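Toxin coregulated pilin (Vibrio cholerae, PDB 3HRV) forms the major component of the toxin-coregulated pilus, a type IV pilus essential for bacterial aggregation and subsequent colonization of the host small intestine. Local coordinates at residues 31-36 with 103-108; 37-42 with 70-75; 51-56 with 60-65; 116-121 with 176-181; 128-133 with 137-142. All blocks are in the same frame, centred on the assembly; numbering follows the deposited sequence.

Contact 1 is the most central, its centre about 7 Å from the chain's, where helix 24-44 lies on the antiparallel sheet. Contact 2 continues along the same helix, its centre about 11 Å from that of contact 1. Contact 3 is nested within the loop closed by contact 2, and Met40 CE joins the two, 4.1 Å from Leu62 CD2. Across the chain's centre from contacts 2 and 3, contact 4 packs against contact 1, with Leu116 CD2 3.7 Å from Val105 CG1. Contact 5 reaches contact 4 through Cys179 SG, 4.2 Å from Val129 CG1, and contact 3 through Val137, whose CG2 meets Thr53 O. A glycerol lies about 5 Å from the Thr60 side chain.

Contact 1: residues 31-36 with 103-108; sequences QNLNSV and ITVGGL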
# COMPACT_ATOMS: atom_id res chain seq x y z
N GLN A 31 -3.99 4.23 11.41
CA GLN A 31 -3.16 5.27 12.02
C GLN A 31 -1.72 5.15 11.53
O GLN A 31 -1.08 6.14 11.20
CB GLN A 31 -3.20 5.16 13.54
CG GLN A 31 -4.57 5.37 14.15
CD GLN A 31 -4.59 5.04 15.63
OE1 GLN A 31 -3.57 4.68 16.21
NE2 GLN A 31 -5.76 5.16 16.24
N ASN A 32 -1.21 3.92 11.50
CA ASN A 32 0.16 3.68 11.06
C ASN A 32 0.38 4.05 9.60
O ASN A 32 1.36 4.71 9.27
CB ASN A 32 0.54 2.22 11.29
CG ASN A 32 0.67 1.87 12.76
OD1 ASN A 32 0.46 2.72 13.63
ND2 ASN A 32 1.03 0.63 13.04
N LEU A 33 -0.53 3.63 8.73
CA LEU A 33 -0.41 3.94 7.32
C LEU A 33 -0.40 5.44 7.11
O LEU A 33 0.35 5.96 6.28
CB LEU A 33 -1.56 3.30 6.53
CG LEU A 33 -1.40 1.80 6.28
CD1 LEU A 33 -2.73 1.20 5.84
CD2 LEU A 33 -0.33 1.57 5.22
N ASN A 34 -1.23 6.16 7.87
CA ASN A 34 -1.28 7.61 7.74
C ASN A 34 0.04 8.24 8.17
O ASN A 34 0.61 9.06 7.45
CB ASN A 34 -2.42 8.17 8.60
CG ASN A 34 -3.00 9.45 8.02
OD1 ASN A 34 -2.73 9.79 6.87
ND2 ASN A 34 -3.79 10.16 8.81
N SER A 35 0.53 7.84 9.34
CA SER A 35 1.77 8.37 9.87
C SER A 35 2.94 8.12 8.93
O SER A 35 3.76 9.00 8.69
CB SER A 35 2.07 7.74 11.23
OG SER A 35 1.09 8.10 12.19
N VAL A 36 3.01 6.91 8.39
CA VAL A 36 4.09 6.54 7.49
C VAL A 36 4.03 7.27 6.14
O VAL A 36 5.05 7.78 5.68
CB VAL A 36 4.11 5.01 7.26
CG1 VAL A 36 5.13 4.65 6.18
CG2 VAL A 36 4.46 4.30 8.56
N ILE A 103 3.36 1.56 0.57
CA ILE A 103 3.51 0.93 1.87
C ILE A 103 2.82 -0.42 1.74
O ILE A 103 1.65 -0.49 1.38
CB ILE A 103 2.83 1.75 2.97
CG1 ILE A 103 3.36 3.18 2.94
CG2 ILE A 103 3.10 1.11 4.34
CD1 ILE A 103 2.57 4.15 3.78
N THR A 104 3.56 -1.49 2.01
CA THR A 104 3.00 -2.82 1.88
C THR A 104 2.57 -3.43 3.21
O THR A 104 3.33 -3.46 4.18
CB THR A 104 3.99 -3.77 1.18
OG1 THR A 104 5.23 -3.80 1.89
CG2 THR A 104 4.25 -3.28 -0.25
N VAL A 105 1.33 -3.90 3.24
CA VAL A 105 0.74 -4.53 4.41
C VAL A 105 0.40 -5.95 4.01
O VAL A 105 -0.59 -6.19 3.32
CB VAL A 105 -0.55 -3.80 4.85
CG1 VAL A 105 -1.05 -4.36 6.17
CG2 VAL A 105 -0.28 -2.30 4.98
N GLY A 106 1.24 -6.89 4.44
CA GLY A 106 1.03 -8.29 4.09
C GLY A 106 0.50 -9.16 5.22
O GLY A 106 0.16 -8.67 6.30
N GLY A 107 0.41 -10.46 4.95
CA GLY A 107 -0.09 -11.40 5.93
C GLY A 107 -1.57 -11.25 6.21
O GLY A 107 -2.06 -11.68 7.25
N LEU A 108 -2.30 -10.65 5.27
CA LEU A 108 -3.73 -10.41 5.43
C LEU A 108 -4.63 -11.55 4.97
O LEU A 108 -4.44 -12.13 3.90
CB LEU A 108 -4.13 -9.15 4.66
CG LEU A 108 -3.38 -7.86 4.99
CD1 LEU A 108 -3.75 -6.80 3.97
CD2 LEU A 108 -3.72 -7.40 6.39
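Leu33 turns its CG anti to the carbonyl carbon (chi1 -77°), and Ile103 does the same with CG1 (chi1 -54°); these two torsions aim the branches that join helix 31-36 to strand 103-106. In Leu33 the tip comes nearer to the strand than the direction of its first side-chain bond would suggest. CD2 does the touching, 3.6 Å from Ile103 CG2, as the two side chains slide past each other in opposite directions. The same methyl faces Val105 tip to tip, with Leu33 CD2 3.9 Å from Val105 CG2, and so fits between two residues that point from one face of the strand. Three residues on from Leu33, Val36 crosses Ile103 obliquely. Its CG1 is 3.5 Å from Ile103 CD1, and that end methyl of Ile103 also lies 3.8 Å from Leu33 O, so it touches both a side chain and the helix backbone. The segment axes approach to 10.2 Å and run nearly antiparallel, at 159°: Leu33 spans Ile103 and Val105, and the later helix residue, Val36, meets only the earlier strand residue, Ile103.

Leu33 also packs on Val120 and Phe189, which extends the same apolar layer to helix 110-120 and strand 185-191. This is the globular domain's part of the N-terminal helix packed on the antiparallel sheet, as in type IV pilins. All four touching residues are buried, and no hydrogen bond spans the segments. The evidence therefore points to a join made by dispersion and exclusion of water, with branch shape setting the fit instead of directional bonds.

Contact 2: residues 37-42 with 70-75; sequences QIAMTQ and GKVSAD
The helical turn that carries Ala39, whose CB makes the contact, is closed by a 2.9 Å bond from Gln42 N to Ile38 O, and Ala39 O itself accepts from Thr43 OG1. Across from it lies the short link between two helices: Gly70 closes helix 56-68 in a Schellman motif with positive phi (78°), and Ser73 stands at the N-cap of helix 74-77. The link thus passes over helix 24-44 between a C-terminal stop and an N-terminal start, and it meets the helix at a residue small enough for close approach. The nearest CA atoms, those of Ala39 and Lys71, are 6.1 Å apart.

Lys71 presents backbone here: its O is 3.8 Å from Ala39 CB, while the two CB atoms are 4.3 Å apart. Val72 adds the apolar half. Its chi1 of -59° sets CG1 anti to the carbonyl carbon, and this branch is directed at the helix. Leu66 and Val67 of helix 56-68 also touch Val72, so the valine is shared by two helices. No hydrogen bond crosses between the segments. The closest approach is methyl to methyl, Ala39 CB to Val72 CG1, at 3.7 Å.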
# COMPACT_ATOMS: atom_id res chain seq x y z
N GLN A 37 2.85 7.34 5.53
CA GLN A 37 2.76 8.02 4.24
C GLN A 37 3.04 9.51 4.37
O GLN A 37 3.65 10.11 3.49
CB GLN A 37 1.39 7.77 3.59
CG GLN A 37 0.21 8.36 4.33
CD GLN A 37 -0.16 9.73 3.81
OE1 GLN A 37 0.08 10.05 2.64
NE2 GLN A 37 -0.74 10.56 4.67
N ILE A 38 2.63 10.11 5.49
CA ILE A 38 2.89 11.53 5.72
C ILE A 38 4.39 11.75 5.87
O ILE A 38 4.96 12.69 5.30
CB ILE A 38 2.16 12.03 6.99
CG1 ILE A 38 0.65 12.07 6.74
CG2 ILE A 38 2.68 13.40 7.40
CD1 ILE A 38 -0.17 12.45 7.97
N ALA A 39 5.05 10.88 6.63
CA ALA A 39 6.49 11.00 6.82
C ALA A 39 7.21 10.88 5.48
O ALA A 39 8.16 11.60 5.21
CB ALA A 39 6.98 9.93 7.79
N MET A 40 6.75 9.95 4.64
CA MET A 40 7.37 9.75 3.33
C MET A 40 7.24 10.94 2.41
O MET A 40 8.23 11.39 1.82
CB MET A 40 6.80 8.50 2.66
CG MET A 40 7.30 7.19 3.26
SD MET A 40 9.09 6.99 3.16
CE MET A 40 9.30 6.78 1.40
N THR A 41 6.03 11.47 2.27
CA THR A 41 5.84 12.63 1.40
C THR A 41 6.53 13.87 1.95
O THR A 41 7.16 14.62 1.21
CB THR A 41 4.35 12.93 1.18
OG1 THR A 41 3.70 13.08 2.45
CG2 THR A 41 3.68 11.81 0.40
N GLN A 42 6.53 14.07 3.35
CA GLN A 42 7.18 15.24 3.95
C GLN A 42 8.68 15.21 3.74
O GLN A 42 9.31 16.25 3.53
CB GLN A 42 6.91 15.30 5.46
CG GLN A 42 5.52 15.73 5.85
CD GLN A 42 5.30 15.68 7.35
OE1 GLN A 42 6.09 15.08 8.08
NE2 GLN A 42 4.22 16.30 7.81
N GLY A 70 13.40 8.89 13.90
CA GLY A 70 12.36 9.60 14.62
C GLY A 70 11.24 10.20 13.79
O GLY A 70 10.47 11.01 14.30
N LYS A 71 11.10 9.80 12.56
CA LYS A 71 10.10 10.36 11.67
C LYS A 71 8.73 9.71 11.88
O LYS A 71 7.71 10.29 11.53
CB LYS A 71 10.57 10.21 10.22
CG LYS A 71 11.79 11.07 9.91
CD LYS A 71 12.22 10.96 8.46
CE LYS A 71 13.22 12.06 8.11
NZ LYS A 71 12.65 13.42 8.32
N VAL A 72 8.75 8.56 12.60
CA VAL A 72 7.54 7.88 13.03
C VAL A 72 7.93 7.05 14.25
O VAL A 72 9.11 6.74 14.44
CB VAL A 72 6.94 6.92 11.96
CG1 VAL A 72 6.60 7.69 10.70
CG2 VAL A 72 7.90 5.79 11.67
N SER A 73 6.89 6.74 15.13
CA SER A 73 7.23 5.89 16.27
C SER A 73 7.45 4.46 15.79
O SER A 73 6.99 4.09 14.71
CB SER A 73 6.12 5.92 17.31
OG SER A 73 5.05 5.08 16.93
N ALA A 74 8.05 3.64 16.72
CA ALA A 74 8.27 2.23 16.44
C ALA A 74 6.94 1.53 16.18
O ALA A 74 6.81 0.73 15.25
CB ALA A 74 8.99 1.57 17.61
N ASP A 75 5.95 1.85 16.99
CA ASP A 75 4.63 1.25 16.86
C ASP A 75 3.99 1.61 15.53
O ASP A 75 3.31 0.79 14.92
CB ASP A 75 3.73 1.71 18.01
CG ASP A 75 2.70 0.66 18.40
OD1 ASP A 75 3.08 -0.53 18.53
OD2 ASP A 75 1.52 1.02 18.56

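Contact 3: residues 51-56 with 60-65; sequences PATANA and TQLANG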
# COMPACT_ATOMS: atom_id res chain seq x y z
N PRO A 51 13.65 7.06 -1.97
CA PRO A 51 14.80 6.16 -1.80
C PRO A 51 14.53 4.78 -2.54
O PRO A 51 13.59 4.00 -2.48
CB PRO A 51 14.73 5.76 -0.33
CG PRO A 51 13.98 6.86 0.30
CD PRO A 51 12.91 7.18 -0.70
N ALA A 52 15.67 4.44 -3.27
CA ALA A 52 15.63 3.18 -3.99
C ALA A 52 15.52 1.99 -3.04
O ALA A 52 16.20 1.94 -2.01
CB ALA A 52 16.87 3.04 -4.86
N THR A 53 14.65 1.04 -3.39
CA THR A 53 14.43 -0.17 -2.60
C THR A 53 14.38 -1.34 -3.57
O THR A 53 13.35 -1.59 -4.20
CB THR A 53 13.10 -0.12 -1.82
OG1 THR A 53 12.03 0.14 -2.72
CG2 THR A 53 13.14 0.98 -0.76
N ALA A 54 15.48 -2.07 -3.69
CA ALA A 54 15.58 -3.19 -4.62
C ALA A 54 14.77 -4.43 -4.27
O ALA A 54 14.27 -5.12 -5.16
CB ALA A 54 17.04 -3.57 -4.81
N ASN A 55 14.65 -4.73 -2.98
CA ASN A 55 13.92 -5.91 -2.56
C ASN A 55 13.10 -5.70 -1.30
O ASN A 55 13.09 -4.60 -0.73
CB ASN A 55 14.90 -7.07 -2.35
CG ASN A 55 16.12 -6.65 -1.55
OD1 ASN A 55 16.00 -6.06 -0.48
ND2 ASN A 55 17.30 -6.96 -2.07
N ALA A 56 12.43 -6.76 -0.86
CA ALA A 56 11.61 -6.71 0.34
C ALA A 56 12.43 -6.29 1.55
O ALA A 56 11.94 -5.56 2.42
CB ALA A 56 10.98 -8.08 0.58
N THR A 60 11.66 -3.07 4.14
CA THR A 60 11.44 -3.16 5.57
C THR A 60 12.53 -2.38 6.30
O THR A 60 12.27 -1.69 7.28
CB THR A 60 11.44 -4.62 6.04
OG1 THR A 60 12.71 -5.21 5.72
CG2 THR A 60 10.33 -5.41 5.36
N GLN A 61 13.78 -2.25 5.66
CA GLN A 61 14.82 -1.41 6.24
C GLN A 61 14.42 0.07 6.18
O GLN A 61 14.71 0.83 7.09
CB GLN A 61 16.14 -1.62 5.50
CG GLN A 61 16.94 -2.81 6.00
CD GLN A 61 17.67 -3.51 4.87
OE1 GLN A 61 17.91 -2.94 3.81
NE2 GLN A 61 18.03 -4.77 5.10
N LEU A 62 13.77 0.47 5.09
CA LEU A 62 13.34 1.86 4.96
C LEU A 62 12.32 2.18 6.04
O LEU A 62 12.39 3.24 6.68
CB LEU A 62 12.75 2.09 3.56
CG LEU A 62 12.17 3.48 3.27
CD1 LEU A 62 13.18 4.57 3.61
CD2 LEU A 62 11.79 3.54 1.79
N ALA A 63 11.38 1.27 6.26
CA ALA A 63 10.37 1.46 7.29
C ALA A 63 11.05 1.60 8.65
O ALA A 63 10.75 2.52 9.41
CB ALA A 63 9.40 0.28 7.30
N ASN A 64 11.98 0.70 8.95
CA ASN A 64 12.68 0.78 10.23
C ASN A 64 13.54 2.03 10.31
O ASN A 64 13.79 2.54 11.41
CB ASN A 64 13.55 -0.47 10.44
CG ASN A 64 12.71 -1.71 10.72
OD1 ASN A 64 11.70 -1.64 11.41
ND2 ASN A 64 13.14 -2.84 10.19
N GLY A 65 13.98 2.54 9.16
CA GLY A 65 14.79 3.74 9.14
C GLY A 65 13.98 4.95 9.56
O GLY A 65 14.49 5.85 10.24
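Leu62 splits its two methyls between the residues of the loop in front of its helix. CD1 lies 4.1 Å from Pro51 CG, and CD2 lies 3.9 Å from Thr53 CG2. Both side chains cross Leu62 at about a right angle. The fork reaches them because CG stands anti to the backbone N of Leu62 (chi1 176°), which carries the branch out from the helix toward the loop.

A second link is made by the backbone. Thr60 N donates to Ala56 O over 3.0 Å with an N-H...O angle of 154°, the i to i+4 bond of the first helical turn. Thr60 CG2 sits 3.4 Å from the same Ala56 O, so a methyl lies against the carbonyl that its own amide uses.

The next shell fixes the loop. Thr53 OG1 is hydrogen-bonded to Ser90 N, and Pro51 O to Ser90 OG, tying the loop to strand 87-93 and turning the Thr53 methyl to Leu62. On the far end Asn55 OD1 takes Ala58 N, and Thr60 OG1 is bonded to Asn57 O. Leu62 itself also touches Ile88 of that strand and Met40 of helix 24-44. Geometrically this is a loop running into an Asn N-capped helix, with apolar contacts of Leu62 two turns beyond the cap; it belongs to the alpha-beta loop of type IV pilins, here between helix 24-44 and strand 87-93.

Contact 4: residues 116-121 with 176-181; sequences LVTSVG and EKLCTG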
# COMPACT_ATOMS: atom_id res chain seq x y z
N LEU A 116 -9.43 -3.66 5.36
CA LEU A 116 -8.36 -2.68 5.35
C LEU A 116 -8.44 -1.77 4.12
O LEU A 116 -8.36 -0.55 4.23
CB LEU A 116 -7.00 -3.37 5.40
CG LEU A 116 -5.81 -2.42 5.45
CD1 LEU A 116 -5.86 -1.60 6.73
CD2 LEU A 116 -4.52 -3.21 5.39
N VAL A 117 -8.59 -2.38 2.95
CA VAL A 117 -8.67 -1.60 1.72
C VAL A 117 -9.80 -0.57 1.76
O VAL A 117 -9.61 0.58 1.37
CB VAL A 117 -8.87 -2.52 0.49
CG1 VAL A 117 -9.18 -1.68 -0.74
CG2 VAL A 117 -7.62 -3.35 0.26
N THR A 118 -10.96 -0.98 2.24
CA THR A 118 -12.10 -0.07 2.29
C THR A 118 -12.08 0.91 3.45
O THR A 118 -12.83 1.88 3.46
CB THR A 118 -13.44 -0.85 2.29
OG1 THR A 118 -13.50 -1.70 3.43
CG2 THR A 118 -13.56 -1.70 1.03
N SER A 119 -11.22 0.66 4.44
CA SER A 119 -11.14 1.56 5.58
C SER A 119 -10.07 2.63 5.45
O SER A 119 -10.18 3.70 6.04
CB SER A 119 -10.91 0.75 6.87
OG SER A 119 -10.40 1.57 7.90
N VAL A 120 -9.03 2.36 4.66
CA VAL A 120 -7.95 3.33 4.49
C VAL A 120 -7.70 3.72 3.04
O VAL A 120 -6.91 4.61 2.75
CB VAL A 120 -6.62 2.80 5.09
CG1 VAL A 120 -6.83 2.39 6.53
CG2 VAL A 120 -6.10 1.64 4.26
N GLY A 121 -8.39 3.04 2.12
CA GLY A 121 -8.22 3.31 0.70
C GLY A 121 -8.34 4.75 0.25
O GLY A 121 -7.62 5.17 -0.65
N GLU A 176 -17.88 -7.52 -4.24
CA GLU A 176 -17.66 -8.96 -4.11
C GLU A 176 -16.28 -9.44 -4.54
O GLU A 176 -15.75 -10.38 -3.95
CB GLU A 176 -18.74 -9.73 -4.87
CG GLU A 176 -19.02 -9.16 -6.25
CD GLU A 176 -19.81 -10.11 -7.13
OE1 GLU A 176 -19.29 -11.20 -7.45
OE2 GLU A 176 -20.95 -9.77 -7.51
N LYS A 177 -15.72 -8.87 -5.57
CA LYS A 177 -14.45 -9.36 -6.11
C LYS A 177 -13.22 -8.88 -5.35
O LYS A 177 -12.14 -9.42 -5.53
CB LYS A 177 -14.32 -8.98 -7.58
CG LYS A 177 -15.34 -9.65 -8.49
CD LYS A 177 -15.06 -11.13 -8.65
CE LYS A 177 -13.80 -11.37 -9.47
NZ LYS A 177 -13.92 -10.75 -10.82
N LEU A 178 -13.39 -7.87 -4.51
CA LEU A 178 -12.27 -7.32 -3.75
C LEU A 178 -11.48 -8.39 -3.01
O LEU A 178 -12.03 -9.17 -2.23
CB LEU A 178 -12.77 -6.27 -2.75
CG LEU A 178 -11.71 -5.59 -1.88
CD1 LEU A 178 -10.66 -4.91 -2.75
CD2 LEU A 178 -12.39 -4.59 -0.97
N CYS A 179 -10.17 -8.41 -3.25
CA CYS A 179 -9.27 -9.37 -2.61
C CYS A 179 -9.61 -10.82 -2.91
O CYS A 179 -9.37 -11.70 -2.08
CB CYS A 179 -9.25 -9.15 -1.10
SG CYS A 179 -8.79 -7.47 -0.56
N THR A 180 -10.17 -11.08 -4.08
CA THR A 180 -10.52 -12.45 -4.44
C THR A 180 -9.25 -13.27 -4.60
O THR A 180 -8.21 -12.75 -5.01
CB THR A 180 -11.31 -12.51 -5.77
OG1 THR A 180 -11.58 -13.88 -6.09
CG2 THR A 180 -10.52 -11.87 -6.90
N GLY A 181 -9.32 -14.55 -4.25
CA GLY A 181 -8.15 -15.39 -4.40
C GLY A 181 -7.71 -16.19 -3.20
O GLY A 181 -8.52 -16.64 -2.39
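Leu178 points its CB at helix 116-120, and its chi1 of -180° extends CG anti to the backbone N, straight on toward the helix. At the fork the two methyls part. CD1 meets Val117 tip to tip, 4.1 Å from Val117 CG1, whereas CD2 comes closer to the neighbouring residue, 3.7 Å from Thr118 CG2, the two side chains meeting at an oblique angle. Thr118 can offer a methyl because CG2 is anti to its carbonyl carbon, and its hydroxyl is occupied elsewhere: OG1 is hydrogen-bonded to Lys114 O within the same helix.

The backbone turn behind Leu178 brings a second residue up to the helix. Lys177 to Thr180 form a type II beta turn, with Thr180 N bonded to Lys177 O at 3.0 Å and Cys179 in the positive-phi position (60°). Cys179 SG consequently lies 4.4 Å from Val117 CG2, the other branch of the valine. That sulfur is in a disulfide with Cys113, one turn earlier in helix 110-120, and Cys179 O is hydrogen-bonded to Gln110 NE2. Val117 and Leu178 both rest on Ile157 of the edge strand 155-158.

The disulfide bounds the region known in type IV pilins as the D-region. Between the two segments themselves the contact is apolar, without a hydrogen bond, so the S-S link probably fixes their spacing while methyl contacts pack beside it, with Thr118 at the exposed margin.

Contact 5: residues 128-133 with 137-142; sequences NVKEGA and VADLGD
Asp139 is the first residue of 137-142 to meet strand 128-131, and it does so from two ends. Its carboxylate, with CG anti to the carbonyl carbon (chi1 -63°), brings OD1 to 4.1 Å from Lys130 CE. Lys130 NZ stands 4.5 Å from that oxygen, beyond a salt bridge, and OD1 is instead held by the backbone N atoms of Ala135 and Ala136. The backbone oxygen makes the indirect link: a water donates to Asp139 O at 2.8 Å and accepts from Lys130 NZ, also at 2.8 Å. A second water accepts from Asn128 ND2 at 2.9 Å and donates only weakly to Asp139 O.

Leu140 follows with the direct bond. Its O receives Asn128 ND2 at 3.1 Å; the N-H...O angle is a bent 138°. The oxygen lies in the amide plane of Asn128, yet the donor stands above the carbonyl plane, 51° out of it. Meanwhile the Leu140 side chain packs on Phe89 and Phe91 of strand 87-93. Further on, Asp142 OD2 is hydrogen-bonded to the amides of Glu144 and Thr145.

The loop after strand 126-131 is thus joined to that strand by one bent amide bond, one sound water bridge and one weak one. Water carries the lysine's bond to Asp139 O, so the lysine and aspartate charges, too far apart for an ion pair, probably interact only electrostatically.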
# COMPACT_ATOMS: atom_id res chain seq x y z
N ASN A 128 -2.76 -1.61 -4.81
CA ASN A 128 -2.43 -2.82 -5.55
C ASN A 128 -2.57 -4.01 -4.60
O ASN A 128 -1.84 -4.11 -3.61
CB ASN A 128 -0.99 -2.73 -6.08
CG ASN A 128 -0.65 -3.85 -7.05
OD1 ASN A 128 -1.20 -4.95 -6.97
ND2 ASN A 128 0.28 -3.58 -7.96
N VAL A 129 -3.50 -4.91 -4.91
CA VAL A 129 -3.75 -6.09 -4.08
C VAL A 129 -3.08 -7.31 -4.71
O VAL A 129 -3.39 -7.67 -5.85
CB VAL A 129 -5.26 -6.37 -3.94
CG1 VAL A 129 -5.49 -7.60 -3.07
CG2 VAL A 129 -5.95 -5.15 -3.34
N LYS A 130 -2.19 -7.95 -3.97
CA LYS A 130 -1.46 -9.10 -4.48
C LYS A 130 -1.54 -10.32 -3.58
O LYS A 130 -1.73 -10.21 -2.38
CB LYS A 130 0.01 -8.69 -4.66
CG LYS A 130 0.92 -9.76 -5.22
CD LYS A 130 2.36 -9.26 -5.26
CE LYS A 130 3.29 -10.29 -5.87
NZ LYS A 130 2.90 -10.59 -7.28
N GLU A 131 -1.40 -11.49 -4.20
CA GLU A 131 -1.33 -12.75 -3.46
C GLU A 131 0.12 -13.12 -3.14
O GLU A 131 0.87 -13.53 -4.03
CB GLU A 131 -1.98 -13.88 -4.26
CG GLU A 131 -3.50 -13.85 -4.22
CD GLU A 131 -4.12 -14.49 -5.45
OE1 GLU A 131 -4.91 -15.44 -5.30
OE2 GLU A 131 -3.82 -14.03 -6.57
N GLY A 132 0.43 -12.89 -1.85
CA GLY A 132 1.83 -13.06 -1.49
C GLY A 132 2.46 -11.69 -1.42
O GLY A 132 1.82 -10.68 -1.75
N ALA A 133 3.71 -11.63 -0.99
CA ALA A 133 4.40 -10.35 -0.85
C ALA A 133 5.00 -9.82 -2.15
O ALA A 133 5.18 -10.55 -3.12
CB ALA A 133 5.50 -10.48 0.19
N VAL A 137 10.45 -4.43 -7.25
CA VAL A 137 9.80 -3.20 -7.67
C VAL A 137 8.84 -3.45 -8.83
O VAL A 137 7.76 -2.87 -8.89
CB VAL A 137 10.85 -2.15 -8.11
CG1 VAL A 137 10.15 -0.90 -8.62
CG2 VAL A 137 11.76 -1.81 -6.95
N ALA A 138 9.23 -4.34 -9.74
CA ALA A 138 8.41 -4.66 -10.90
C ALA A 138 7.01 -5.15 -10.52
O ALA A 138 6.06 -4.96 -11.28
CB ALA A 138 9.11 -5.72 -11.75
N ASP A 139 6.90 -5.77 -9.35
CA ASP A 139 5.62 -6.30 -8.87
C ASP A 139 4.58 -5.23 -8.57
O ASP A 139 3.38 -5.51 -8.54
CB ASP A 139 5.84 -7.12 -7.60
CG ASP A 139 6.71 -8.34 -7.82
OD1 ASP A 139 7.11 -8.97 -6.81
OD2 ASP A 139 6.97 -8.68 -8.99
N LEU A 140 5.04 -4.00 -8.36
CA LEU A 140 4.14 -2.90 -8.02
C LEU A 140 3.49 -2.21 -9.21
O LEU A 140 2.41 -1.64 -9.09
CB LEU A 140 4.89 -1.85 -7.20
CG LEU A 140 5.36 -2.29 -5.82
CD1 LEU A 140 6.41 -1.33 -5.31
CD2 LEU A 140 4.16 -2.34 -4.87
N GLY A 141 4.14 -2.27 -10.37
CA GLY A 141 3.60 -1.61 -11.54
C GLY A 141 4.08 -0.17 -11.60
O GLY A 141 5.18 0.14 -11.16
N ASP A 142 3.25 0.71 -12.14
CA ASP A 142 3.60 2.12 -12.28
C ASP A 142 2.49 2.98 -11.69
O ASP A 142 1.32 2.83 -12.02
CB ASP A 142 3.79 2.47 -13.76
CG ASP A 142 4.37 3.85 -13.97
OD1 ASP A 142 5.55 3.96 -14.37
OD2 ASP A 142 3.65 4.84 -13.73
O HOH W 1 0.98 -4.59 -10.61
O HOH W 2 2.39 -8.10 -8.47